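Local coordinates for HutD family protein (Pseudomonas aeruginosa, PDB 1YLL) that is of unknown biochemical function but belongs to the HutD family of cupin-like proteins, probably linked to histidine utilisation, at residues Leu44-Phe55 against Cys101-Asn112; Gly57-Leu68 against Leu85-Asp96. One frame throughout, in Å; residues are numbered along the deposited sequence. Where two conformers were deposited one is given.

Interaction 1 (Leu44-Phe55 against Cys101-Asn112); sequences LSIADVGESGGF and CTLLDGAIRDFN
D48 and R109 form a salt bridge across two antiparallel strands of the six-stranded sheet in this cupin-type β-barrel protein. R109 NE reaches D48 OD1 at 2.7 Å and 168°, on the syn side but tilted out of the carboxylate plane, with D48 OD1 lying in the guanidinium plane. The side chains run alongside each other with their flat groups nearly perpendicular (84°). R109 bends at chi3 (81°), which folds the guanidinium back over I46, whose CG2 lies against one face, toward its rim; a water accepts from R109 NH2 and lies close to D48 OD1.

Behind this pair, the hydrogen-bonded pairs S45-N112, A47-D110 and V49-I108 set the register. A47 N, already bonded to D110 O, also makes a weak bond to D110 OD1, which lies close against A47 CB on the face these pairs share. At the far end, L44 CD2 meets F111 CZ at 3.5 Å, and F111 stacks on F145.

Past V49 the chain enters a second sheet, pairing G53 with C101. L103 CD2 packs on V49 CG1, and C101 CB sits over a face of the F55 ring, 3.5 Å from CZ. S52 OG accepts a nearly straight bond from L103 N, 2.8 Å long.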
# COMPACT_ATOMS: atom_id res chain seq x y z
N LEU D 44 15.03 2.95 23.39
CA LEU D 44 15.53 3.61 22.17
C LEU D 44 15.49 5.10 22.46
O LEU D 44 14.50 5.61 23.01
CB LEU D 44 14.59 3.30 21.00
CG LEU D 44 14.98 2.78 19.61
CD1 LEU D 44 14.32 3.67 18.55
CD2 LEU D 44 16.49 2.64 19.43
N SER D 45 16.52 5.83 22.08
CA SER D 45 16.51 7.26 22.37
C SER D 45 17.44 8.03 21.44
O SER D 45 18.26 7.43 20.72
CB SER D 45 17.01 7.49 23.80
OG SER D 45 18.35 6.96 23.96
N ILE D 46 17.28 9.35 21.46
CA ILE D 46 18.15 10.26 20.71
C ILE D 46 18.79 11.12 21.79
O ILE D 46 18.11 11.58 22.70
CB ILE D 46 17.36 11.21 19.82
CG1 ILE D 46 16.71 10.46 18.68
CG2 ILE D 46 18.31 12.29 19.27
CD1 ILE D 46 15.60 11.35 18.10
N ALA D 47 20.09 11.33 21.72
CA ALA D 47 20.71 12.18 22.73
C ALA D 47 21.44 13.31 22.05
O ALA D 47 21.82 13.21 20.88
CB ALA D 47 21.68 11.37 23.61
N ASP D 48 21.55 14.43 22.77
CA ASP D 48 22.29 15.58 22.29
C ASP D 48 23.52 15.56 23.15
O ASP D 48 23.43 15.40 24.36
CB ASP D 48 21.52 16.88 22.51
CG ASP D 48 20.44 17.08 21.48
OD1 ASP D 48 20.00 16.07 20.90
OD2 ASP D 48 20.01 18.23 21.26
N VAL D 49 24.69 15.67 22.53
CA VAL D 49 25.91 15.66 23.30
C VAL D 49 26.54 16.98 22.92
O VAL D 49 26.97 17.15 21.79
CB VAL D 49 26.82 14.50 22.90
CG1 VAL D 49 28.02 14.45 23.82
CG2 VAL D 49 26.04 13.19 22.94
N GLY D 50 26.56 17.90 23.88
CA GLY D 50 27.09 19.23 23.63
C GLY D 50 28.53 19.45 23.99
O GLY D 50 29.14 20.41 23.52
N GLU D 51 29.06 18.56 24.82
CA GLU D 51 30.45 18.63 25.25
C GLU D 51 31.06 17.24 25.41
O GLU D 51 30.35 16.28 25.71
CB GLU D 51 30.54 19.30 26.60
CG GLU D 51 30.19 20.76 26.61
CD GLU D 51 30.42 21.34 27.98
OE1 GLU D 51 29.70 20.94 28.92
OE2 GLU D 51 31.34 22.18 28.12
N SER D 52 32.36 17.14 25.21
CA SER D 52 33.07 15.88 25.42
C SER D 52 32.99 15.59 26.91
O SER D 52 33.03 16.50 27.73
CB SER D 52 34.55 15.99 25.01
OG SER D 52 34.67 16.30 23.63
N GLY D 53 32.87 14.31 27.26
CA GLY D 53 32.78 13.94 28.66
C GLY D 53 32.47 12.47 28.79
O GLY D 53 32.23 11.79 27.78
N GLY D 54 32.48 11.96 30.02
CA GLY D 54 32.21 10.54 30.20
C GLY D 54 30.75 10.23 30.01
O GLY D 54 29.90 11.11 30.14
N PHE D 55 30.46 8.98 29.68
CA PHE D 55 29.07 8.54 29.52
C PHE D 55 28.74 7.75 30.78
O PHE D 55 29.57 6.99 31.27
CB PHE D 55 28.91 7.64 28.29
CG PHE D 55 28.73 8.38 26.99
CD1 PHE D 55 28.64 7.67 25.79
CD2 PHE D 55 28.66 9.77 26.96
CE1 PHE D 55 28.49 8.35 24.57
CE2 PHE D 55 28.51 10.47 25.73
CZ PHE D 55 28.42 9.74 24.54
N CYS D 101 33.54 10.14 25.81
CA CYS D 101 33.21 10.58 24.47
C CYS D 101 33.95 11.87 24.16
O CYS D 101 33.86 12.84 24.91
CB CYS D 101 31.71 10.85 24.39
SG CYS D 101 31.20 11.68 22.85
N THR D 102 34.70 11.87 23.07
CA THR D 102 35.39 13.08 22.62
C THR D 102 34.66 13.54 21.35
O THR D 102 34.58 12.79 20.37
CB THR D 102 36.86 12.79 22.26
OG1 THR D 102 37.56 12.42 23.46
CG2 THR D 102 37.51 13.98 21.64
N LEU D 103 34.12 14.76 21.38
CA LEU D 103 33.45 15.32 20.21
C LEU D 103 34.57 15.77 19.25
O LEU D 103 35.52 16.44 19.68
CB LEU D 103 32.61 16.52 20.60
CG LEU D 103 31.44 16.23 21.54
CD1 LEU D 103 30.66 17.53 21.84
CD2 LEU D 103 30.51 15.16 20.92
N LEU D 104 34.44 15.40 17.99
CA LEU D 104 35.46 15.75 17.01
C LEU D 104 35.44 17.23 16.68
O LEU D 104 36.47 17.91 16.73
CB LEU D 104 35.29 14.92 15.74
CG LEU D 104 35.50 13.40 15.94
CD1 LEU D 104 35.31 12.72 14.56
CD2 LEU D 104 36.90 13.10 16.51
N ASP D 105 34.26 17.74 16.36
CA ASP D 105 34.13 19.16 16.03
C ASP D 105 32.73 19.67 16.34
O ASP D 105 31.87 19.76 15.45
CB ASP D 105 34.44 19.36 14.54
CG ASP D 105 34.94 20.77 14.23
OD1 ASP D 105 34.61 21.71 15.00
OD2 ASP D 105 35.65 20.93 13.21
N GLY D 106 32.49 19.98 17.60
CA GLY D 106 31.19 20.51 17.98
C GLY D 106 30.15 19.48 18.37
O GLY D 106 30.35 18.27 18.21
N ALA D 107 29.03 19.99 18.87
CA ALA D 107 27.91 19.17 19.33
C ALA D 107 27.42 18.17 18.28
O ALA D 107 27.57 18.36 17.07
CB ALA D 107 26.75 20.09 19.76
N ILE D 108 26.83 17.07 18.77
CA ILE D 108 26.27 16.07 17.87
C ILE D 108 24.95 15.60 18.47
O ILE D 108 24.60 15.95 19.59
CB ILE D 108 27.16 14.79 17.72
CG1 ILE D 108 27.42 14.16 19.08
CG2 ILE D 108 28.53 15.14 17.06
CD1 ILE D 108 28.19 12.84 18.95
N ARG D 109 24.24 14.81 17.69
CA ARG D 109 23.01 14.17 18.15
C ARG D 109 23.26 12.73 17.78
O ARG D 109 23.84 12.43 16.72
CB ARG D 109 21.77 14.67 17.42
CG ARG D 109 21.49 16.15 17.63
CD ARG D 109 20.05 16.50 17.25
NE ARG D 109 19.13 16.15 18.34
CZ ARG D 109 17.81 16.02 18.20
NH1 ARG D 109 17.26 16.20 17.01
NH2 ARG D 109 17.05 15.72 19.24
N ASP D 110 22.84 11.82 18.65
CA ASP D 110 23.04 10.42 18.36
C ASP D 110 21.74 9.65 18.56
O ASP D 110 20.74 10.19 19.04
CB ASP D 110 24.15 9.80 19.23
CG ASP D 110 23.91 9.93 20.71
OD1 ASP D 110 22.74 9.87 21.18
OD2 ASP D 110 24.92 10.08 21.43
N PHE D 111 21.76 8.41 18.10
CA PHE D 111 20.63 7.50 18.17
C PHE D 111 21.16 6.31 18.99
O PHE D 111 22.22 5.75 18.66
CB PHE D 111 20.29 7.11 16.74
CG PHE D 111 19.21 6.09 16.61
CD1 PHE D 111 17.89 6.41 16.97
CD2 PHE D 111 19.49 4.83 16.12
CE1 PHE D 111 16.88 5.46 16.83
CE2 PHE D 111 18.47 3.88 15.97
CZ PHE D 111 17.18 4.20 16.33
N ASN D 112 20.42 5.93 20.03
CA ASN D 112 20.91 4.90 20.95
C ASN D 112 19.96 3.77 21.16
O ASN D 112 18.80 4.03 21.42
CB ASN D 112 21.09 5.52 22.35
CG ASN D 112 22.40 6.26 22.52
OD1 ASN D 112 23.46 5.65 22.57
ND2 ASN D 112 22.32 7.58 22.63
O HOH W 1 18.28 4.31 24.80
O HOH W 2 18.24 14.64 21.94

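Interaction 2 (Gly57-Leu68 against Leu85-Asp96); sequences GFAGYQRIISVL and LRARQAFAFSGD
R63 and F93 supply the main side-chain contact, lying alongside each other and pointing the same way. R63 CB stands over one face of the F93 ring, 4.0 Å from its centroid and 13° off the normal, a CH-pi contact. Further along, F93 CZ lies against one face of the R63 guanidinium, toward its rim, 3.5 Å from NE, with the two planes 40° apart. F93 takes up this place with CG between its backbone N and carbonyl carbon (chi1 66°), and R63 NH2 donates to N112 OD1.

Apolar packing continues along the same face: I65 CG2 meets the edge of the F93 ring, 3.7 Å from CE2. On the reverse face, I64 CG2 touches A90 CB, and L177 of a second subunit packs against I64 and A92.

Backbone bonds join strand 62-68 to strand 91-94, an edge strand of its sheet within the chain, in antiparallel register; R63-F93 and I65-F91 are the hydrogen-bonded pairs between these two strands of the cupin-type barrel. Type II turns at F58-Y61 and R86-Q89 flank the pairing. G95 N donates to Y61 O, and F58 N to G95 O.

D96 OD1 takes the G60 N-H at 2.9 Å from above the carboxylate plane, and S94 OG accepts from D96 N, forming an ST turn. One water accepts from V67 N, 2.8 Å away, and donates to R86 O and Q89 O.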
# COMPACT_ATOMS: atom_id res chain seq x y z
N GLY D 57 27.01 4.96 33.13
CA GLY D 57 26.86 3.54 32.89
C GLY D 57 25.45 3.01 32.88
O GLY D 57 24.54 3.55 33.50
N PHE D 58 25.29 1.91 32.17
CA PHE D 58 24.01 1.22 32.09
C PHE D 58 24.46 -0.18 32.35
O PHE D 58 24.58 -1.02 31.46
CB PHE D 58 23.40 1.37 30.70
CG PHE D 58 22.62 2.66 30.51
CD1 PHE D 58 23.26 3.82 30.08
CD2 PHE D 58 21.26 2.70 30.74
CE1 PHE D 58 22.53 5.00 29.89
CE2 PHE D 58 20.50 3.87 30.55
CZ PHE D 58 21.15 5.02 30.12
N ALA D 59 24.75 -0.43 33.63
CA ALA D 59 25.23 -1.72 34.07
C ALA D 59 24.36 -2.88 33.61
O ALA D 59 23.14 -2.87 33.81
CB ALA D 59 25.30 -1.73 35.60
N GLY D 60 25.02 -3.88 33.03
CA GLY D 60 24.33 -5.07 32.57
C GLY D 60 23.70 -5.01 31.19
O GLY D 60 23.26 -6.03 30.66
N TYR D 61 23.68 -3.81 30.60
CA TYR D 61 23.08 -3.63 29.28
C TYR D 61 24.08 -3.58 28.15
O TYR D 61 25.24 -3.21 28.35
CB TYR D 61 22.32 -2.31 29.22
CG TYR D 61 21.08 -2.23 30.06
CD1 TYR D 61 21.12 -1.67 31.34
CD2 TYR D 61 19.86 -2.68 29.57
CE1 TYR D 61 19.95 -1.55 32.11
CE2 TYR D 61 18.68 -2.57 30.32
CZ TYR D 61 18.72 -2.00 31.59
OH TYR D 61 17.56 -1.80 32.30
N GLN D 62 23.62 -3.97 26.96
CA GLN D 62 24.40 -3.89 25.72
C GLN D 62 23.95 -2.57 25.07
O GLN D 62 22.79 -2.24 25.09
CB GLN D 62 24.03 -5.03 24.77
CG GLN D 62 24.65 -4.89 23.38
CD GLN D 62 26.15 -4.98 23.44
OE1 GLN D 62 26.88 -4.09 22.96
NE2 GLN D 62 26.63 -6.05 24.02
N ARG D 63 24.89 -1.83 24.52
CA ARG D 63 24.54 -0.57 23.87
C ARG D 63 25.00 -0.57 22.43
O ARG D 63 26.02 -1.17 22.07
CB ARG D 63 25.23 0.61 24.59
CG ARG D 63 24.82 0.80 26.07
CD ARG D 63 25.28 2.16 26.61
NE ARG D 63 24.73 3.27 25.81
CZ ARG D 63 24.83 4.55 26.15
NH1 ARG D 63 25.47 4.89 27.26
NH2 ARG D 63 24.29 5.51 25.39
N ILE D 64 24.22 0.10 21.58
CA ILE D 64 24.64 0.29 20.19
C ILE D 64 24.32 1.78 19.96
O ILE D 64 23.17 2.20 20.11
CB ILE D 64 23.85 -0.53 19.18
CG1 ILE D 64 23.90 -2.02 19.56
CG2 ILE D 64 24.45 -0.34 17.79
CD1 ILE D 64 23.30 -2.93 18.45
N ILE D 65 25.33 2.56 19.59
CA ILE D 65 25.11 3.98 19.39
C ILE D 65 25.49 4.36 17.97
O ILE D 65 26.37 3.75 17.38
CB ILE D 65 26.00 4.79 20.38
CG1 ILE D 65 25.68 6.27 20.32
CG2 ILE D 65 27.48 4.53 20.07
CD1 ILE D 65 26.05 6.96 21.60
N SER D 66 24.78 5.34 17.42
CA SER D 66 25.06 5.85 16.09
C SER D 66 24.99 7.38 16.07
O SER D 66 24.08 7.95 16.62
CB SER D 66 24.02 5.36 15.05
OG SER D 66 23.98 3.96 14.90
N VAL D 67 25.98 8.04 15.46
CA VAL D 67 25.87 9.48 15.33
C VAL D 67 24.79 9.77 14.27
O VAL D 67 24.69 9.05 13.27
CB VAL D 67 27.19 10.10 14.83
CG1 VAL D 67 26.94 11.56 14.37
CG2 VAL D 67 28.23 10.06 15.95
N LEU D 68 23.99 10.81 14.50
CA LEU D 68 22.94 11.22 13.55
C LEU D 68 23.30 12.52 12.83
O LEU D 68 23.23 12.61 11.60
CB LEU D 68 21.63 11.50 14.25
CG LEU D 68 20.85 10.34 14.83
CD1 LEU D 68 19.58 10.89 15.41
CD2 LEU D 68 20.55 9.31 13.71
N LEU D 85 33.87 8.19 14.68
CA LEU D 85 32.53 7.72 14.38
C LEU D 85 31.72 8.84 13.76
O LEU D 85 31.47 9.87 14.38
CB LEU D 85 31.86 7.22 15.66
CG LEU D 85 32.54 6.01 16.29
CD1 LEU D 85 31.87 5.64 17.60
CD2 LEU D 85 32.47 4.85 15.30
N ARG D 86 31.29 8.62 12.52
CA ARG D 86 30.52 9.64 11.82
C ARG D 86 29.09 9.17 11.61
O ARG D 86 28.74 8.06 12.02
CB ARG D 86 31.21 9.98 10.50
CG ARG D 86 32.67 10.44 10.72
CD ARG D 86 33.29 10.98 9.44
NE ARG D 86 34.72 11.25 9.60
CZ ARG D 86 35.22 12.19 10.39
NH1 ARG D 86 34.42 12.98 11.10
NH2 ARG D 86 36.53 12.35 10.48
N ALA D 87 28.28 10.00 10.97
CA ALA D 87 26.85 9.68 10.74
C ALA D 87 26.55 8.25 10.30
O ALA D 87 27.12 7.73 9.33
CB ALA D 87 26.24 10.66 9.72
N ARG D 88 25.62 7.64 11.04
CA ARG D 88 25.13 6.30 10.77
C ARG D 88 26.09 5.13 10.80
O ARG D 88 25.87 4.11 10.13
CB ARG D 88 24.36 6.32 9.44
CG ARG D 88 23.18 7.28 9.48
CD ARG D 88 22.54 7.42 8.11
NE ARG D 88 23.47 7.95 7.11
CZ ARG D 88 23.63 9.24 6.84
NH1 ARG D 88 22.92 10.16 7.49
NH2 ARG D 88 24.49 9.62 5.92
N GLN D 89 27.16 5.27 11.58
CA GLN D 89 28.14 4.20 11.73
C GLN D 89 27.88 3.65 13.11
O GLN D 89 28.38 4.16 14.13
CB GLN D 89 29.56 4.73 11.60
CG GLN D 89 29.80 5.42 10.28
CD GLN D 89 31.24 5.84 10.08
OE1 GLN D 89 31.84 6.48 10.94
NE2 GLN D 89 31.80 5.48 8.93
N ALA D 90 27.09 2.60 13.16
CA ALA D 90 26.75 2.01 14.44
C ALA D 90 27.96 1.43 15.15
O ALA D 90 28.80 0.82 14.52
CB ALA D 90 25.69 0.94 14.25
N PHE D 91 27.98 1.59 16.46
CA PHE D 91 29.09 1.13 17.30
C PHE D 91 28.50 0.48 18.57
O PHE D 91 27.73 1.09 19.29
CB PHE D 91 29.94 2.34 17.64
CG PHE D 91 31.13 2.03 18.50
CD1 PHE D 91 32.28 1.50 17.94
CD2 PHE D 91 31.09 2.27 19.86
CE1 PHE D 91 33.40 1.22 18.75
CE2 PHE D 91 32.19 2.00 20.67
CZ PHE D 91 33.34 1.47 20.11
N ALA D 92 28.90 -0.76 18.83
CA ALA D 92 28.41 -1.48 20.00
C ALA D 92 29.43 -1.50 21.13
O ALA D 92 30.63 -1.63 20.87
CB ALA D 92 28.07 -2.95 19.61
N PHE D 93 28.94 -1.34 22.35
CA PHE D 93 29.80 -1.39 23.54
C PHE D 93 28.97 -1.77 24.73
O PHE D 93 27.73 -1.68 24.72
CB PHE D 93 30.55 -0.06 23.74
CG PHE D 93 29.68 1.12 24.07
CD1 PHE D 93 29.49 1.55 25.39
CD2 PHE D 93 29.03 1.83 23.04
CE1 PHE D 93 28.68 2.66 25.68
CE2 PHE D 93 28.23 2.92 23.32
CZ PHE D 93 28.04 3.35 24.64
N SER D 94 29.64 -2.27 25.76
CA SER D 94 28.97 -2.66 26.96
C SER D 94 28.67 -1.50 27.90
O SER D 94 29.49 -0.60 28.06
CB SER D 94 29.84 -3.69 27.69
OG SER D 94 29.31 -3.96 28.97
N GLY D 95 27.49 -1.55 28.52
CA GLY D 95 27.10 -0.56 29.50
C GLY D 95 27.93 -0.71 30.76
O GLY D 95 27.86 0.15 31.66
N ASP D 96 28.67 -1.80 30.87
CA ASP D 96 29.55 -2.03 32.02
C ASP D 96 30.93 -1.39 31.80
O ASP D 96 31.75 -1.29 32.75
CB ASP D 96 29.77 -3.52 32.28
CG ASP D 96 28.54 -4.22 32.79
OD1 ASP D 96 27.86 -3.69 33.70
OD2 ASP D 96 28.25 -5.33 32.31
O HOH W 3 26.65 -6.22 29.41
O HOH W 4 28.41 6.99 14.46

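In the fold
Interaction 2 is nested within the chain loop closed by interaction 1, and their centres lie 11 Å apart. They meet in one sheet, where strands 108-115 and 62-69 are neighbours: R109 O lies 2.8 Å from L68 N and F111 N 2.8 Å from S66 O, both probable hydrogen bonds. Both are partly buried, but interaction 2 is nearer the chain centre (about 9 Å against 14 Å). Interaction 1 adds a salt bridge to its strand ladder and reaches into a second sheet; interaction 2 relies on arginine-aromatic packing and turn-end bonds. Only interaction 2 is touched by another subunit, whereas interaction 1 has its exposed residues, G50 to S52 and A107, just beyond its ladder.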